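Local atomic coordinates of DTDP-4-dehydrorhamnose reductase, rfbD ortholog (Clostridium acetobutylicum, PDB entry 1VL0), a protein that probably catalyses the NAD(P)H-dependent reduction of dTDP-6-deoxy-L-lyxo-4-hexulose to dTDP-L-rhamnose, a step of dTDP-L-rhamnose biosynthesis. Residues A[47-52]-A[95-100]; A[88-93]-A[138-143]; A[110-115]-A[157-162]. All coordinates share one frame; numbering follows the deposited sequence.

Interaction 1: residues A[47-52]-A[95-100]; sequences LDITNV and KNLAAA. With NAI (1,4-dihydronicotinamide adenine dinucleotide), chain D.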
loop_
_atom_site.group_PDB
_atom_site.type_symbol
_atom_site.label_atom_id
_atom_site.label_comp_id
_atom_site.label_asym_id
_atom_site.label_seq_id
_atom_site.Cartn_x
_atom_site.Cartn_y
_atom_site.Cartn_z
ATOM N N LEU A 47 7.842 25.984 -11.860
ATOM C CA LEU A 47 8.206 24.629 -11.527
ATOM C C LEU A 47 7.236 23.694 -12.204
ATOM O O LEU A 47 6.060 23.635 -11.845
ATOM C CB LEU A 47 8.107 24.378 -10.010
ATOM C CG LEU A 47 8.481 22.965 -9.562
ATOM C CD1 LEU A 47 9.902 22.638 -9.936
ATOM C CD2 LEU A 47 8.284 22.806 -8.071
ATOM N N ASP A 48 7.759 22.966 -13.167
ATOM C CA ASP A 48 7.024 21.912 -13.844
ATOM C C ASP A 48 7.140 20.635 -13.030
ATOM O O ASP A 48 8.184 20.014 -12.967
ATOM C CB ASP A 48 7.622 21.707 -15.234
ATOM C CG ASP A 48 6.855 20.684 -16.044
ATOM O OD1 ASP A 48 5.965 20.013 -15.479
ATOM O OD2 ASP A 48 7.060 20.504 -17.256
ATOM N N ILE A 49 6.055 20.243 -12.390
ATOM C CA ILE A 49 6.094 19.135 -11.468
ATOM C C ILE A 49 6.307 17.777 -12.142
ATOM O O ILE A 49 6.633 16.828 -11.452
ATOM C CB ILE A 49 4.836 19.101 -10.557
ATOM C CG1 ILE A 49 3.572 18.683 -11.325
ATOM C CG2 ILE A 49 4.628 20.446 -9.841
ATOM C CD1 ILE A 49 2.358 18.543 -10.388
ATOM N N THR A 50 6.152 17.693 -13.468
ATOM C CA THR A 50 6.328 16.437 -14.183
ATOM C C THR A 50 7.792 16.136 -14.483
ATOM O O THR A 50 8.092 15.043 -14.954
ATOM C CB THR A 50 5.569 16.408 -15.517
ATOM O OG1 THR A 50 6.109 17.383 -16.412
ATOM C CG2 THR A 50 4.145 16.814 -15.339
ATOM N N ASN A 51 8.678 17.079 -14.160
ATOM C CA ASN A 51 10.085 16.967 -14.416
ATOM C C ASN A 51 10.871 16.655 -13.157
ATOM O O ASN A 51 11.055 17.528 -12.302
ATOM C CB ASN A 51 10.577 18.301 -14.983
ATOM C CG ASN A 51 12.028 18.242 -15.491
ATOM O OD1 ASN A 51 12.946 17.721 -14.846
ATOM N ND2 ASN A 51 12.219 18.769 -16.670
ATOM N N VAL A 52 11.408 15.440 -13.079
ATOM C CA VAL A 52 11.957 14.930 -11.812
ATOM C C VAL A 52 13.187 15.698 -11.372
ATOM O O VAL A 52 13.310 16.075 -10.222
ATOM C CB VAL A 52 12.221 13.380 -11.838
ATOM C CG1 VAL A 52 13.173 12.978 -12.872
ATOM C CG2 VAL A 52 12.728 12.891 -10.495
ATOM N N LYS A 95 4.035 11.978 -7.549
ATOM C CA LYS A 95 5.172 11.090 -7.281
ATOM C C LYS A 95 6.419 11.904 -7.067
ATOM O O LYS A 95 7.134 11.683 -6.094
ATOM C CB LYS A 95 5.432 10.137 -8.474
ATOM C CG LYS A 95 6.781 9.363 -8.422
ATOM C CD LYS A 95 7.177 8.693 -9.745
ATOM C CE LYS A 95 8.460 9.255 -10.373
ATOM N NZ LYS A 95 9.722 9.164 -9.631
ATOM N N ASN A 96 6.696 12.802 -8.008
ATOM C CA ASN A 96 7.905 13.610 -7.959
ATOM C C ASN A 96 7.931 14.482 -6.709
ATOM O O ASN A 96 8.997 14.646 -6.055
ATOM C CB ASN A 96 8.062 14.487 -9.224
ATOM C CG ASN A 96 8.382 13.679 -10.494
ATOM O OD1 ASN A 96 8.877 12.580 -10.420
ATOM N ND2 ASN A 96 8.137 14.268 -11.660
ATOM N N LEU A 97 6.784 15.066 -6.385
ATOM C CA LEU A 97 6.684 15.978 -5.247
ATOM C C LEU A 97 6.766 15.266 -3.915
ATOM O O LEU A 97 7.395 15.752 -2.962
ATOM C CB LEU A 97 5.369 16.764 -5.343
ATOM C CG LEU A 97 5.208 17.702 -6.547
ATOM C CD1 LEU A 97 3.779 18.214 -6.589
ATOM C CD2 LEU A 97 6.167 18.903 -6.476
ATOM N N ALA A 98 6.142 14.103 -3.844
ATOM C CA ALA A 98 6.146 13.295 -2.631
ATOM C C ALA A 98 7.549 12.826 -2.241
ATOM O O ALA A 98 7.965 12.961 -1.059
ATOM C CB ALA A 98 5.183 12.116 -2.768
ATOM N N ALA A 99 8.306 12.336 -3.226
ATOM C CA ALA A 99 9.659 11.861 -2.998
ATOM C C ALA A 99 10.630 12.998 -2.706
ATOM O O ALA A 99 11.482 12.856 -1.835
ATOM C CB ALA A 99 10.161 11.120 -4.192
ATOM N N ALA A 100 10.485 14.094 -3.438
ATOM C CA ALA A 100 11.361 15.265 -3.259
ATOM C C ALA A 100 11.097 15.838 -1.876
ATOM O O ALA A 100 11.996 16.217 -1.191
ATOM C CB ALA A 100 11.095 16.282 -4.335
HETATM P PA NAI D . -7.385 24.606 -11.565
HETATM O O1A NAI D . -7.608 23.932 -12.890
HETATM O O2A NAI D . -8.244 25.827 -11.344
HETATM O O5B NAI D . -5.805 24.863 -11.443
HETATM C C5B NAI D . -4.943 23.765 -11.667
HETATM C C4B NAI D . -3.523 24.237 -11.947
HETATM O O4B NAI D . -2.771 23.174 -12.529
HETATM C C3B NAI D . -3.391 25.379 -12.952
HETATM O O3B NAI D . -2.920 26.551 -12.313
HETATM C C2B NAI D . -2.385 24.814 -13.966
HETATM O O2B NAI D . -1.588 25.781 -14.637
HETATM C C1B NAI D . -1.637 23.834 -13.057
HETATM N N9A NAI D . -0.644 22.929 -13.666
HETATM C C8A NAI D . -0.845 22.175 -14.788
HETATM N N7A NAI D . 0.292 21.502 -15.056
HETATM C C5A NAI D . 1.241 21.817 -14.144
HETATM C C6A NAI D . 2.565 21.400 -13.990
HETATM N N6A NAI D . 3.120 20.553 -14.843
HETATM N N1A NAI D . 3.307 21.893 -12.942
HETATM C C2A NAI D . 2.729 22.793 -12.040
HETATM N N3A NAI D . 1.438 23.228 -12.205
HETATM C C4A NAI D . 0.676 22.734 -13.244
HETATM O O3 NAI D . -7.579 23.508 -10.413
HETATM P PN NAI D . -8.662 23.528 -9.209
HETATM O O1N NAI D . -8.149 24.293 -8.056
HETATM O O2N NAI D . -10.010 23.674 -9.803
HETATM O O5D NAI D . -8.436 22.014 -8.685
HETATM C C5D NAI D . -7.621 21.804 -7.540
HETATM C C4D NAI D . -7.568 20.331 -7.229
HETATM O O4D NAI D . -8.887 19.793 -6.992
HETATM C C3D NAI D . -6.938 19.517 -8.358
HETATM O O3D NAI D . -5.978 18.716 -7.728
HETATM C C2D NAI D . -8.079 18.693 -8.954
HETATM O O2D NAI D . -7.760 17.410 -9.483
HETATM C C1D NAI D . -9.001 18.578 -7.734
HETATM N N1N NAI D . -10.411 18.406 -8.075
HETATM C C2N NAI D . -11.106 19.476 -8.592
HETATM C C3N NAI D . -12.457 19.299 -8.886
HETATM C C7N NAI D . -13.171 20.287 -9.760
HETATM O O7N NAI D . -14.573 20.238 -9.772
HETATM N N7N NAI D . -12.483 21.173 -10.490
HETATM C C4N NAI D . -13.071 18.062 -8.648
HETATM C C5N NAI D . -12.353 16.987 -8.125
HETATM C C6N NAI D . -11.006 17.200 -7.848
#

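Interaction 2: residues A[88-93]-A[138-143]; sequences KINAIG and GKTKLE. With NAI (1,4-dihydronicotinamide adenine dinucleotide), chain D.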
loop_
_atom_site.group_PDB
_atom_site.type_symbol
_atom_site.label_atom_id
_atom_site.label_comp_id
_atom_site.label_asym_id
_atom_site.label_seq_id
_atom_site.Cartn_x
_atom_site.Cartn_y
_atom_site.Cartn_z
ATOM N N LYS A 88 1.231 12.072 -16.594
ATOM C CA LYS A 88 2.361 12.906 -16.223
ATOM C C LYS A 88 1.978 13.925 -15.169
ATOM O O LYS A 88 2.696 14.096 -14.183
ATOM C CB LYS A 88 2.944 13.654 -17.431
ATOM C CG LYS A 88 3.668 12.790 -18.414
ATOM C CD LYS A 88 4.293 13.688 -19.516
ATOM C CE LYS A 88 4.943 12.830 -20.600
ATOM N NZ LYS A 88 5.593 13.593 -21.696
ATOM N N ILE A 89 0.849 14.611 -15.384
ATOM C CA ILE A 89 0.448 15.664 -14.476
ATOM C C ILE A 89 -0.238 15.106 -13.239
ATOM O O ILE A 89 -0.008 15.568 -12.143
ATOM C CB ILE A 89 -0.474 16.690 -15.189
ATOM C CG1 ILE A 89 0.267 17.323 -16.389
ATOM C CG2 ILE A 89 -0.890 17.821 -14.193
ATOM C CD1 ILE A 89 -0.550 18.402 -17.167
ATOM N N ASN A 90 -1.141 14.152 -13.430
ATOM C CA ASN A 90 -1.992 13.687 -12.334
ATOM C C ASN A 90 -1.349 12.609 -11.456
ATOM O O ASN A 90 -1.777 12.447 -10.317
ATOM C CB ASN A 90 -3.348 13.196 -12.861
ATOM C CG ASN A 90 -4.216 14.325 -13.358
ATOM O OD1 ASN A 90 -3.991 15.481 -13.030
ATOM N ND2 ASN A 90 -5.219 13.998 -14.167
ATOM N N ALA A 91 -0.342 11.885 -11.978
ATOM C CA ALA A 91 0.319 10.813 -11.228
ATOM C C ALA A 91 1.797 11.027 -10.999
ATOM O O ALA A 91 2.245 10.925 -9.869
ATOM C CB ALA A 91 0.105 9.531 -11.871
ATOM N N ILE A 92 2.546 11.292 -12.073
ATOM C CA ILE A 92 4.007 11.494 -11.984
ATOM C C ILE A 92 4.339 12.767 -11.214
ATOM O O ILE A 92 5.318 12.827 -10.490
ATOM C CB ILE A 92 4.659 11.588 -13.404
ATOM C CG1 ILE A 92 4.490 10.310 -14.230
ATOM C CG2 ILE A 92 6.162 11.965 -13.338
ATOM C CD1 ILE A 92 4.794 9.078 -13.542
ATOM N N GLY A 93 3.537 13.814 -11.405
ATOM C CA GLY A 93 3.738 15.043 -10.638
ATOM C C GLY A 93 3.713 14.824 -9.146
ATOM O O GLY A 93 4.653 15.153 -8.449
ATOM N N GLY A 138 -9.992 9.881 -13.424
ATOM C CA GLY A 138 -10.025 9.209 -12.134
ATOM C C GLY A 138 -8.860 8.244 -11.908
ATOM O O GLY A 138 -8.292 8.141 -10.818
ATOM N N LYS A 139 -8.518 7.511 -12.948
ATOM C CA LYS A 139 -7.479 6.493 -12.864
ATOM C C LYS A 139 -6.123 7.136 -12.603
ATOM O O LYS A 139 -5.371 6.679 -11.769
ATOM C CB LYS A 139 -7.455 5.671 -14.162
ATOM C CG LYS A 139 -6.210 4.782 -14.342
ATOM C CD LYS A 139 -6.016 3.730 -13.202
ATOM C CE LYS A 139 -4.829 2.791 -13.520
ATOM N NZ LYS A 139 -4.704 1.638 -12.544
ATOM N N THR A 140 -5.837 8.203 -13.329
ATOM C CA THR A 140 -4.555 8.941 -13.166
ATOM C C THR A 140 -4.439 9.675 -11.840
ATOM O O THR A 140 -3.375 9.718 -11.260
ATOM C CB THR A 140 -4.334 9.942 -14.320
ATOM O OG1 THR A 140 -5.387 10.942 -14.361
ATOM C CG2 THR A 140 -4.332 9.212 -15.679
ATOM N N LYS A 141 -5.531 10.266 -11.367
ATOM C CA LYS A 141 -5.540 10.885 -10.043
ATOM C C LYS A 141 -5.365 9.809 -8.974
ATOM O O LYS A 141 -4.672 10.013 -8.015
ATOM C CB LYS A 141 -6.845 11.642 -9.773
ATOM C CG LYS A 141 -7.091 12.861 -10.633
ATOM C CD LYS A 141 -6.131 14.018 -10.241
ATOM C CE LYS A 141 -6.408 14.576 -8.838
ATOM N NZ LYS A 141 -5.464 15.690 -8.526
ATOM N N LEU A 142 -5.991 8.656 -9.134
ATOM C CA LEU A 142 -5.800 7.560 -8.161
ATOM C C LEU A 142 -4.346 7.088 -8.057
ATOM O O LEU A 142 -3.829 6.863 -6.981
ATOM C CB LEU A 142 -6.678 6.368 -8.486
ATOM C CG LEU A 142 -6.518 5.179 -7.531
ATOM C CD1 LEU A 142 -7.002 5.462 -6.159
ATOM C CD2 LEU A 142 -7.272 3.980 -8.083
ATOM N N GLU A 143 -3.707 6.922 -9.192
ATOM C CA GLU A 143 -2.328 6.507 -9.198
ATOM C C GLU A 143 -1.457 7.569 -8.536
ATOM O O GLU A 143 -0.485 7.236 -7.859
ATOM C CB GLU A 143 -1.859 6.182 -10.628
ATOM C CG GLU A 143 -2.556 4.947 -11.199
ATOM C CD GLU A 143 -2.284 3.663 -10.422
ATOM O OE1 GLU A 143 -1.232 3.575 -9.684
ATOM O OE2 GLU A 143 -3.108 2.727 -10.590
HETATM P PA NAI D . -7.385 24.606 -11.565
HETATM O O1A NAI D . -7.608 23.932 -12.890
HETATM O O2A NAI D . -8.244 25.827 -11.344
HETATM O O5B NAI D . -5.805 24.863 -11.443
HETATM C C5B NAI D . -4.943 23.765 -11.667
HETATM C C4B NAI D . -3.523 24.237 -11.947
HETATM O O4B NAI D . -2.771 23.174 -12.529
HETATM C C3B NAI D . -3.391 25.379 -12.952
HETATM O O3B NAI D . -2.920 26.551 -12.313
HETATM C C2B NAI D . -2.385 24.814 -13.966
HETATM O O2B NAI D . -1.588 25.781 -14.637
HETATM C C1B NAI D . -1.637 23.834 -13.057
HETATM N N9A NAI D . -0.644 22.929 -13.666
HETATM C C8A NAI D . -0.845 22.175 -14.788
HETATM N N7A NAI D . 0.292 21.502 -15.056
HETATM C C5A NAI D . 1.241 21.817 -14.144
HETATM C C6A NAI D . 2.565 21.400 -13.990
HETATM N N6A NAI D . 3.120 20.553 -14.843
HETATM N N1A NAI D . 3.307 21.893 -12.942
HETATM C C2A NAI D . 2.729 22.793 -12.040
HETATM N N3A NAI D . 1.438 23.228 -12.205
HETATM C C4A NAI D . 0.676 22.734 -13.244
HETATM O O3 NAI D . -7.579 23.508 -10.413
HETATM P PN NAI D . -8.662 23.528 -9.209
HETATM O O1N NAI D . -8.149 24.293 -8.056
HETATM O O2N NAI D . -10.010 23.674 -9.803
HETATM O O5D NAI D . -8.436 22.014 -8.685
HETATM C C5D NAI D . -7.621 21.804 -7.540
HETATM C C4D NAI D . -7.568 20.331 -7.229
HETATM O O4D NAI D . -8.887 19.793 -6.992
HETATM C C3D NAI D . -6.938 19.517 -8.358
HETATM O O3D NAI D . -5.978 18.716 -7.728
HETATM C C2D NAI D . -8.079 18.693 -8.954
HETATM O O2D NAI D . -7.760 17.410 -9.483
HETATM C C1D NAI D . -9.001 18.578 -7.734
HETATM N N1N NAI D . -10.411 18.406 -8.075
HETATM C C2N NAI D . -11.106 19.476 -8.592
HETATM C C3N NAI D . -12.457 19.299 -8.886
HETATM C C7N NAI D . -13.171 20.287 -9.760
HETATM O O7N NAI D . -14.573 20.238 -9.772
HETATM N N7N NAI D . -12.483 21.173 -10.490
HETATM C C4N NAI D . -13.071 18.062 -8.648
HETATM C C5N NAI D . -12.353 16.987 -8.125
HETATM C C6N NAI D . -11.006 17.200 -7.848
HETATM O O HOH W 1 -2.995 14.975 -9.168
#

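Interaction 3: residues A[110-115]-A[157-162]; sequences QISTDY and IVRTAW. With NAI (1,4-dihydronicotinamide adenine dinucleotide), chain D.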
loop_
_atom_site.group_PDB
_atom_site.type_symbol
_atom_site.label_atom_id
_atom_site.label_comp_id
_atom_site.label_asym_id
_atom_site.label_seq_id
_atom_site.Cartn_x
_atom_site.Cartn_y
_atom_site.Cartn_z
ATOM N N GLN A 110 -1.816 16.322 -1.047
ATOM C CA GLN A 110 -2.218 16.005 -2.434
ATOM C C GLN A 110 -3.754 16.092 -2.566
ATOM O O GLN A 110 -4.506 15.372 -1.890
ATOM C CB GLN A 110 -1.783 14.593 -2.740
ATOM C CG GLN A 110 -2.400 13.961 -3.999
ATOM C CD GLN A 110 -1.993 14.679 -5.259
ATOM O OE1 GLN A 110 -1.047 15.490 -5.271
ATOM N NE2 GLN A 110 -2.693 14.377 -6.335
ATOM N N ILE A 111 -4.200 16.967 -3.438
ATOM C CA ILE A 111 -5.598 17.141 -3.627
ATOM C C ILE A 111 -6.078 16.149 -4.702
ATOM O O ILE A 111 -5.464 16.021 -5.778
ATOM C CB ILE A 111 -5.948 18.610 -4.039
ATOM C CG1 ILE A 111 -5.299 19.642 -3.103
ATOM C CG2 ILE A 111 -7.487 18.758 -4.058
ATOM C CD1 ILE A 111 -5.850 19.724 -1.705
ATOM N N SER A 112 -7.169 15.461 -4.406
ATOM C CA SER A 112 -7.671 14.427 -5.265
ATOM C C SER A 112 -9.197 14.593 -5.475
ATOM O O SER A 112 -9.769 15.668 -5.224
ATOM C CB SER A 112 -7.342 13.033 -4.676
ATOM O OG SER A 112 -7.502 11.961 -5.628
ATOM N N THR A 113 -9.851 13.515 -5.912
ATOM C CA THR A 113 -11.145 13.590 -6.574
ATOM C C THR A 113 -12.099 12.455 -6.216
ATOM O O THR A 113 -11.707 11.325 -5.954
ATOM C CB THR A 113 -10.934 13.693 -8.123
ATOM O OG1 THR A 113 -12.198 13.750 -8.819
ATOM C CG2 THR A 113 -10.237 12.474 -8.687
ATOM N N ASP A 114 -13.377 12.785 -6.218
ATOM C CA ASP A 114 -14.482 11.803 -6.204
ATOM C C ASP A 114 -14.522 10.888 -7.418
ATOM O O ASP A 114 -15.135 9.851 -7.379
ATOM C CB ASP A 114 -15.841 12.564 -6.099
ATOM C CG ASP A 114 -16.143 13.457 -7.330
ATOM O OD1 ASP A 114 -15.282 14.272 -7.726
ATOM O OD2 ASP A 114 -17.225 13.409 -7.962
ATOM N N TYR A 115 -13.833 11.239 -8.495
ATOM C CA TYR A 115 -13.759 10.343 -9.669
ATOM C C TYR A 115 -12.919 9.076 -9.434
ATOM O O TYR A 115 -12.790 8.248 -10.320
ATOM C CB TYR A 115 -13.184 11.087 -10.891
ATOM C CG TYR A 115 -14.216 11.884 -11.691
ATOM C CD1 TYR A 115 -14.809 13.001 -11.154
ATOM C CD2 TYR A 115 -14.575 11.504 -12.971
ATOM C CE1 TYR A 115 -15.737 13.719 -11.863
ATOM C CE2 TYR A 115 -15.488 12.208 -13.683
ATOM C CZ TYR A 115 -16.069 13.331 -13.118
ATOM O OH TYR A 115 -17.010 14.057 -13.817
ATOM N N ILE A 157 -4.046 13.206 1.877
ATOM C CA ILE A 157 -4.779 13.161 0.596
ATOM C C ILE A 157 -6.140 13.715 0.905
ATOM O O ILE A 157 -6.808 13.218 1.808
ATOM C CB ILE A 157 -4.830 11.732 0.040
ATOM C CG1 ILE A 157 -3.420 11.323 -0.470
ATOM C CG2 ILE A 157 -5.847 11.577 -1.107
ATOM C CD1 ILE A 157 -3.262 9.876 -0.568
ATOM N N VAL A 158 -6.525 14.766 0.184
ATOM C CA VAL A 158 -7.810 15.433 0.396
ATOM C C VAL A 158 -8.634 15.388 -0.900
ATOM O O VAL A 158 -8.266 16.042 -1.899
ATOM C CB VAL A 158 -7.633 16.877 0.869
ATOM C CG1 VAL A 158 -9.012 17.522 1.180
ATOM C CG2 VAL A 158 -6.700 16.944 2.143
ATOM N N ARG A 159 -9.645 14.516 -0.923
ATOM C CA ARG A 159 -10.506 14.338 -2.084
ATOM C C ARG A 159 -11.602 15.366 -2.071
ATOM O O ARG A 159 -12.305 15.525 -1.082
ATOM C CB ARG A 159 -11.134 12.933 -2.127
ATOM C CG ARG A 159 -10.142 11.810 -2.092
ATOM C CD ARG A 159 -10.792 10.489 -2.443
ATOM N NE ARG A 159 -9.836 9.376 -2.419
ATOM C CZ ARG A 159 -9.981 8.219 -1.801
ATOM N NH1 ARG A 159 -11.065 7.934 -1.098
ATOM N NH2 ARG A 159 -8.997 7.331 -1.900
ATOM N N THR A 160 -11.788 16.045 -3.189
ATOM C CA THR A 160 -12.864 16.998 -3.284
ATOM C C THR A 160 -13.687 16.804 -4.574
ATOM O O THR A 160 -13.442 15.862 -5.329
ATOM C CB THR A 160 -12.357 18.421 -3.111
ATOM O OG1 THR A 160 -13.495 19.299 -2.956
ATOM C CG2 THR A 160 -11.625 18.930 -4.326
ATOM N N ALA A 161 -14.688 17.664 -4.789
ATOM C CA ALA A 161 -15.603 17.497 -5.924
ATOM C C ALA A 161 -16.364 18.782 -6.184
ATOM O O ALA A 161 -16.533 19.602 -5.269
ATOM C CB ALA A 161 -16.617 16.373 -5.626
ATOM N N TRP A 162 -16.815 18.937 -7.432
ATOM C CA TRP A 162 -17.765 19.997 -7.819
ATOM C C TRP A 162 -17.248 21.321 -7.294
ATOM O O TRP A 162 -17.958 22.079 -6.630
ATOM C CB TRP A 162 -19.136 19.701 -7.249
ATOM C CG TRP A 162 -19.817 18.528 -7.831
ATOM C CD1 TRP A 162 -19.247 17.389 -8.371
ATOM C CD2 TRP A 162 -21.230 18.323 -7.898
ATOM N NE1 TRP A 162 -20.228 16.509 -8.769
ATOM C CE2 TRP A 162 -21.451 17.068 -8.522
ATOM C CE3 TRP A 162 -22.335 19.101 -7.560
ATOM C CZ2 TRP A 162 -22.723 16.582 -8.786
ATOM C CZ3 TRP A 162 -23.563 18.618 -7.798
ATOM C CH2 TRP A 162 -23.766 17.366 -8.416
HETATM P PA NAI D . -7.385 24.606 -11.565
HETATM O O1A NAI D . -7.608 23.932 -12.890
HETATM O O2A NAI D . -8.244 25.827 -11.344
HETATM O O5B NAI D . -5.805 24.863 -11.443
HETATM C C5B NAI D . -4.943 23.765 -11.667
HETATM C C4B NAI D . -3.523 24.237 -11.947
HETATM O O4B NAI D . -2.771 23.174 -12.529
HETATM C C3B NAI D . -3.391 25.379 -12.952
HETATM O O3B NAI D . -2.920 26.551 -12.313
HETATM C C2B NAI D . -2.385 24.814 -13.966
HETATM O O2B NAI D . -1.588 25.781 -14.637
HETATM C C1B NAI D . -1.637 23.834 -13.057
HETATM N N9A NAI D . -0.644 22.929 -13.666
HETATM C C8A NAI D . -0.845 22.175 -14.788
HETATM N N7A NAI D . 0.292 21.502 -15.056
HETATM C C5A NAI D . 1.241 21.817 -14.144
HETATM C C6A NAI D . 2.565 21.400 -13.990
HETATM N N6A NAI D . 3.120 20.553 -14.843
HETATM N N1A NAI D . 3.307 21.893 -12.942
HETATM C C2A NAI D . 2.729 22.793 -12.040
HETATM N N3A NAI D . 1.438 23.228 -12.205
HETATM C C4A NAI D . 0.676 22.734 -13.244
HETATM O O3 NAI D . -7.579 23.508 -10.413
HETATM P PN NAI D . -8.662 23.528 -9.209
HETATM O O1N NAI D . -8.149 24.293 -8.056
HETATM O O2N NAI D . -10.010 23.674 -9.803
HETATM O O5D NAI D . -8.436 22.014 -8.685
HETATM C C5D NAI D . -7.621 21.804 -7.540
HETATM C C4D NAI D . -7.568 20.331 -7.229
HETATM O O4D NAI D . -8.887 19.793 -6.992
HETATM C C3D NAI D . -6.938 19.517 -8.358
HETATM O O3D NAI D . -5.978 18.716 -7.728
HETATM C C2D NAI D . -8.079 18.693 -8.954
HETATM O O2D NAI D . -7.760 17.410 -9.483
HETATM C C1D NAI D . -9.001 18.578 -7.734
HETATM N N1N NAI D . -10.411 18.406 -8.075
HETATM C C2N NAI D . -11.106 19.476 -8.592
HETATM C C3N NAI D . -12.457 19.299 -8.886
HETATM C C7N NAI D . -13.171 20.287 -9.760
HETATM O O7N NAI D . -14.573 20.238 -9.772
HETATM N N7N NAI D . -12.483 21.173 -10.490
HETATM C C4N NAI D . -13.071 18.062 -8.648
HETATM C C5N NAI D . -12.353 16.987 -8.125
HETATM C C6N NAI D . -11.006 17.200 -7.848
HETATM O O HOH W 2 -15.740 16.594 -9.201
HETATM O O HOH W 3 -18.639 14.126 -9.845
#

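Interaction 1: residues A[47-52]-A[95-100]
Asn-96 reaches from helix 83-104 to the loop 47-52 and grips its backbone. Its ND2 donates to Ile-49 O over 3.0 Å, at a nearly straight 168°. The acceptor lies close to the plane of the amide. CG stands anti to the carbonyl carbon of Asn-96 (chi1 -70°), which directs the amide at the loop. The other end of the amide packs against Val-52: OD1 lies 3.7 Å from Val-52 CB, and the two side chains cross at about a right angle. One residue on, Leu-97 brings its two methyls to Ile-49. CD2 of Leu-97 is 4.0 Å from CG2 of Ile-49. Strands 13-18 and 66-69 also touch this apolar pair, through Thr-18 and Asn-69. Further along, Ala-100 packs on helix 52-62, which starts at the end of the loop.

The loop itself is a type I turn from Asp-48 to Asn-51. Asp-48 OD1 accepts from Thr-50 N in an Asx turn and from Thr-50 OG1, both on the same face of the carboxylate. The adenine of the dinucleotide docks on this turn. Its N6A donates to Asp-48 OD1 (3.0 Å). Ile-49 N donates to adenine N1A (3.3 Å, 177°). Ile-49 thus offers its N-H to the adenine and its C=O to Asn-96. The Asn-96 amide is a second-shell group that probably helps hold Ile-49 where its N-H meets the adenine.

Interaction 2: residues A[88-93]-A[138-143]
Asn-90 and Thr-140 meet where helices 83-104 and 136-151 run close together. ND2 of Asn-90 donates to OG1 of Thr-140 over 3.1 Å, at 162°, and the hydroxyl oxygen lies in the plane of the amide. Thr-140 OG1 sits between its own backbone N and carbonyl carbon (chi1 61°), and is also hydrogen-bonded to Ala-136 O. OD1 of Asn-90 accepts from His-73 N, and both ends of the amide are therefore held. The aliphatic part of Lys-141 lies against this amide, with CD 3.7 Å from Asn-90 CG. One residue on from Asn-90, the methyl of Ala-91 sits 3.5 Å from Thr-140 O. The segment axes come within 7.1 Å, at an angle of 20°, consistent with the short side chains of Ala-91 and Thr-140 between them.

The two helices are neighbours on one side of the Rossmann-type sheet of an extended short-chain dehydrogenase/reductase. Tyr-137 and Lys-141, both of which bind NADH, form the YxxxK pair of that family. The Lys-141 chain bends at chi2 and chi3, and this turns NZ to the nicotinamide ribose. NZ bonds to O2D at 3.0 Å and to O3D at 3.2 Å. It also donates to a water, which in turn donates to Asn-90 O, while Ile-111 O is a further partner of the amine.

Beyond Ala-91 the contact thins toward the partly exposed side. Glu-143 offers only CB, 4.1 Å from Ala-91 CB. Its carboxylate leads away from helix 83-104 and forms a salt bridge within its own helix, OE2 to Lys-139 NZ at 2.7 Å. Lys-139 NZ also donates to Phe-128 O of the second subunit, whose Phe-128 packs on Glu-143.

Interaction 3: residues A[110-115]-A[157-162]
Ile-111 and Val-158 lie side by side on one face of two parallel strands, with Ile-111 CD1 4.2 Å from Val-158 CB. Thr-113 and Thr-160 share this face. On the other face, Ser-112 CB meets the aliphatic start of Arg-159, 4.0 Å from its CG. The Arg-159 chain runs on extended from CG to NE, and its guanidinium forms a salt bridge with Glu-145. The same carboxylate accepts from Ser-112 OG.

The backbones join in alternation. Val-158 N bonds to Gln-110 O, Ser-112 N to Val-158 O, and Thr-160 N to Ser-112 O. Past the strand end, Asp-114 N still reaches Thr-160 O at 3.2 Å. Thr-113 turns OG1 anti to its backbone N (chi1 179°), where it accepts from Tyr-115 N in an ST turn. The Asp-114 carboxylate lies alongside Ala-161, with OD1 3.3 Å from Ala-161 CB. Two waters span the remaining gap to Trp-162. One joins Asp-114 OD1 to Trp-162 N, and the other joins OD2 to NE1. Both waters sit at the edge of the indole, in its plane.

The cofactor lies over the carboxyl ends of these strands. Ile-111 CG2 packs on the nicotinamide ribose, 3.4 Å from O4D. Thr-113 OG1 approaches the dihydronicotinamide at C5N (3.3 Å), and Thr-160 O is 3.2 Å from that same carbon. Strand ends that line the nicotinamide, beside the Tyr-137 and Lys-141 pair, are typical of the Rossmann-type cofactor site in extended short-chain dehydrogenases/reductases.

From the N terminus, the chain passes strand 37-42 and enters the loop 47-52. Interaction 1 closes a 42-residue loop by bringing helix 83-104 back onto it. Interaction 2 starts from the same helix, before 95-100 is reached, and so crosses interaction 1. It closes 44 residues and ties that helix to helix 136-151. Strand 107-113 lies between these helices; its pairing with strand 155-164, interaction 3, closes 41 residues and crosses interaction 2. Interactions 1 and 3 follow in series without touching. Interaction 2 touches both: Thr-50 packs on Lys-88, and Lys-141 on Thr-113. All three border the dinucleotide: interaction 1 at its adenine, interaction 2 at the nicotinamide ribose, interaction 3 at the nicotinamide.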